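Local coordinates for protein endo-N-acetyl-beta-D-glucosaminidase (Hypocrea jecorina, PDB 4AC1) that cleaves N-linked glycans within their chitobiose core, as a family 18 endo-beta-N-acetylglucosaminidase responsible for deglycosylating the fungus's own cellulases, at residues F103-Y106 and Y107-R111. Residues are numbered along the deposited sequence; the frame is centred on the assembly and turned at random.
Sequences FEHY and YGQLR
One face of the Phe103 ring carries CB of Tyr107, a CH-pi contact with this CB 3.9 Å from the centroid of the Phe103 ring. The two rings point the same way, their planes 19° apart. They are slid so far that they barely overlap. Four residues apart, they share one side of the helix, and with CG anti to the backbone N in both (chi1 175° for Phe103, 170° for Tyr107) the side chains run side by side. The Tyr106 ring has CD2 of His105 over the centre of one face. At its edge, near the ring plane, OE1 of Gln109 lies 3.5 Å from CD1 of Tyr106. The Gln109 amide stands almost perpendicular to this ring. It meets the His105 ring obliquely, with NE2 of Gln109 3.6 Å from NE2 of His105.

All of this lies within helix 100-116, which links parallel strands 77-83 and 121-125 in a beta-alpha-beta unit of the GH18 TIM barrel. The Tyr107 side chain packs on helix 132-146, and its OH is hydrogen-bonded to OD2 of Asp145. On another side, Tyr106 OH is hydrogen-bonded to Gly46 N, and Gln109 NE2 to Gly47 O. Shortening Gln109 to an alanine would probably leave the Gly47 carbonyl without this donor and open a gap beside the edge of the Tyr106 ring.

Backbone bonds run four residues back along the helix: Tyr107 N to Phe103 O is 2.8 Å, and Leu110 N to Tyr106 O is 3.1 Å. Glu104 O accepts twice, from Gly108 N at 2.8 Å and from a water. That water also donates to Glu104 OE1 and accepts from Arg111 NH1 at 3.0 Å. It thus bridges two opposite charges that do not touch directly. The other carboxylate oxygen, OE2 of Glu104, forms a salt bridge with Arg141. The Arg111 guanidinium lays one face over CA of Gly108.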
ATOM      1  N   PHE A 103      -3.841 -20.124 -13.212  1.00  9.84           N
ATOM      2  CA  PHE A 103      -2.881 -19.151 -12.697  1.00  9.43           C
ATOM      3  C   PHE A 103      -2.311 -18.262 -13.791  1.00  9.56           C
ATOM      4  O   PHE A 103      -2.345 -17.040 -13.661  1.00 10.02           O
ATOM      5  CB  PHE A 103      -1.746 -19.787 -11.894  1.00  9.91           C
ATOM      6  CG  PHE A 103      -0.705 -18.781 -11.475  1.00  9.51           C
ATOM      7  CD1 PHE A 103      -0.959 -17.881 -10.434  1.00  8.45           C
ATOM      8  CD2 PHE A 103       0.492 -18.683 -12.168  1.00 10.41           C
ATOM      9  CE1 PHE A 103      -0.023 -16.918 -10.088  1.00  9.70           C
ATOM     10  CE2 PHE A 103       1.443 -17.731 -11.812  1.00 11.12           C
ATOM     11  CZ  PHE A 103       1.176 -16.849 -10.774  1.00  9.43           C
ATOM     12  N   GLU A 104      -1.814 -18.853 -14.877  1.00 10.09           N
ATOM     13  CA  GLU A 104      -1.245 -18.069 -15.967  1.00 10.24           C
ATOM     14  C   GLU A 104      -2.239 -17.062 -16.519  1.00  9.66           C
ATOM     15  O   GLU A 104      -1.870 -15.941 -16.877  1.00 10.01           O
ATOM     16  CB  GLU A 104      -0.741 -18.968 -17.099  1.00 10.88           C
ATOM     17  CG  GLU A 104       0.558 -19.666 -16.803  1.00 12.70           C
ATOM     18  CD  GLU A 104       1.747 -18.721 -16.715  1.00 13.67           C
ATOM     19  OE1 GLU A 104       1.817 -17.731 -17.478  1.00 13.85           O
ATOM     20  OE2 GLU A 104       2.620 -18.997 -15.876  1.00 17.74           O
ATOM     21  N   HIS A 105      -3.501 -17.475 -16.611  1.00  8.69           N
ATOM     22  CA  HIS A 105      -4.533 -16.617 -17.160  1.00  7.57           C
ATOM     23  C   HIS A 105      -4.726 -15.369 -16.290  1.00  7.41           C
ATOM     24  O   HIS A 105      -4.711 -14.242 -16.794  1.00  7.14           O
ATOM     25  CB  HIS A 105      -5.853 -17.377 -17.319  1.00  8.32           C
ATOM     26  CG  HIS A 105      -7.009 -16.500 -17.685  1.00  7.86           C
ATOM     27  ND1 HIS A 105      -7.131 -15.917 -18.929  1.00  9.44           N
ATOM     28  CD2 HIS A 105      -8.088 -16.102 -16.975  1.00  8.96           C
ATOM     29  CE1 HIS A 105      -8.234 -15.194 -18.963  1.00  9.29           C
ATOM     30  NE2 HIS A 105      -8.840 -15.296 -17.794  1.00  9.56           N
ATOM     31  N   TYR A 106      -4.920 -15.571 -14.989  1.00  6.40           N
ATOM     32  CA  TYR A 106      -5.199 -14.451 -14.092  1.00  6.65           C
ATOM     33  C   TYR A 106      -3.946 -13.635 -13.786  1.00  6.56           C
ATOM     34  O   TYR A 106      -4.002 -12.399 -13.735  1.00  6.58           O
ATOM     35  CB  TYR A 106      -5.961 -14.910 -12.834  1.00  6.75           C
ATOM     36  CG  TYR A 106      -7.334 -15.412 -13.191  1.00  7.27           C
ATOM     37  CD1 TYR A 106      -8.299 -14.534 -13.674  1.00  6.75           C
ATOM     38  CD2 TYR A 106      -7.651 -16.767 -13.108  1.00  7.61           C
ATOM     39  CE1 TYR A 106      -9.559 -14.982 -14.040  1.00  8.60           C
ATOM     40  CE2 TYR A 106      -8.910 -17.226 -13.483  1.00  7.49           C
ATOM     41  CZ  TYR A 106      -9.852 -16.318 -13.945  1.00  7.70           C
ATOM     42  OH  TYR A 106     -11.092 -16.761 -14.326  1.00  8.90           O
ATOM     43  N   TYR A 107      -2.825 -14.322 -13.602  1.00  6.47           N
ATOM     44  CA  TYR A 107      -1.554 -13.622 -13.464  1.00  6.34           C
ATOM     45  C   TYR A 107      -1.294 -12.754 -14.719  1.00  6.65           C
ATOM     46  O   TYR A 107      -0.871 -11.595 -14.617  1.00  7.11           O
ATOM     47  CB  TYR A 107      -0.369 -14.573 -13.191  1.00  6.30           C
ATOM     48  CG  TYR A 107       0.912 -13.801 -13.302  1.00  6.24           C
ATOM     49  CD1 TYR A 107       1.317 -12.962 -12.255  1.00  6.84           C
ATOM     50  CD2 TYR A 107       1.659 -13.802 -14.492  1.00  6.98           C
ATOM     51  CE1 TYR A 107       2.449 -12.183 -12.372  1.00  7.14           C
ATOM     52  CE2 TYR A 107       2.783 -13.016 -14.615  1.00  6.79           C
ATOM     53  CZ  TYR A 107       3.172 -12.215 -13.539  1.00  6.77           C
ATOM     54  OH  TYR A 107       4.305 -11.450 -13.655  1.00  8.06           O
ATOM     55  N   GLY A 108      -1.568 -13.310 -15.902  1.00  7.08           N
ATOM     56  CA  GLY A 108      -1.352 -12.581 -17.148  1.00  6.95           C
ATOM     57  C   GLY A 108      -2.157 -11.291 -17.179  1.00  6.99           C
ATOM     58  O   GLY A 108      -1.680 -10.263 -17.654  1.00  7.64           O
ATOM     59  N   GLN A 109      -3.379 -11.340 -16.660  1.00  6.92           N
ATOM     60  CA  GLN A 109      -4.200 -10.131 -16.546  1.00  7.86           C
ATOM     61  C   GLN A 109      -3.560  -9.073 -15.635  1.00  8.13           C
ATOM     62  O   GLN A 109      -3.565  -7.879 -15.956  1.00  7.92           O
ATOM     63  CB  GLN A 109      -5.592 -10.464 -16.029  1.00  8.29           C
ATOM     64  CG  GLN A 109      -6.488 -11.262 -16.984  1.00  8.94           C
ATOM     65  CD  GLN A 109      -7.872 -11.457 -16.398  1.00  9.07           C
ATOM     66  OE1 GLN A 109      -8.058 -11.356 -15.189  1.00 10.95           O
ATOM     67  NE2 GLN A 109      -8.851 -11.735 -17.245  1.00 10.29           N
ATOM     68  N   LEU A 110      -3.017  -9.508 -14.504  1.00  7.69           N
ATOM     69  CA  LEU A 110      -2.339  -8.584 -13.589  1.00  7.35           C
ATOM     70  C   LEU A 110      -1.102  -7.971 -14.247  1.00  6.98           C
ATOM     71  O   LEU A 110      -0.910  -6.757 -14.206  1.00  6.63           O
ATOM     72  CB  LEU A 110      -1.979  -9.288 -12.270  1.00  7.17           C
ATOM     73  CG  LEU A 110      -1.257  -8.450 -11.205  1.00  7.56           C
ATOM     74  CD1 LEU A 110      -2.131  -7.280 -10.724  1.00  9.74           C
ATOM     75  CD2 LEU A 110      -0.814  -9.325 -10.034  1.00  6.91           C
ATOM     76  N   ARG A 111      -0.285  -8.817 -14.867  1.00  6.84           N
ATOM     77  CA  ARG A 111       0.908  -8.380 -15.583  1.00  7.57           C
ATOM     78  C   ARG A 111       0.530  -7.371 -16.668  1.00  8.06           C
ATOM     79  O   ARG A 111       1.154  -6.308 -16.787  1.00  8.08           O
ATOM     80  CB  ARG A 111       1.618  -9.601 -16.185  1.00  7.55           C
ATOM     81  CG  ARG A 111       2.819  -9.286 -17.065  1.00  9.48           C
ATOM     82  CD  ARG A 111       3.139 -10.418 -18.047  1.00 12.05           C
ATOM     83  NE  ARG A 111       2.039 -10.641 -18.982  1.00 14.14           N
ATOM     84  CZ  ARG A 111       1.522 -11.833 -19.272  1.00 13.08           C
ATOM     85  NH1 ARG A 111       2.027 -12.940 -18.724  1.00 13.05           N
ATOM     86  NH2 ARG A 111       0.508 -11.921 -20.125  1.00 13.88           N
TER
HETATM   87  O   HOH W   1       0.429 -15.433 -18.495  1.00 16.86           O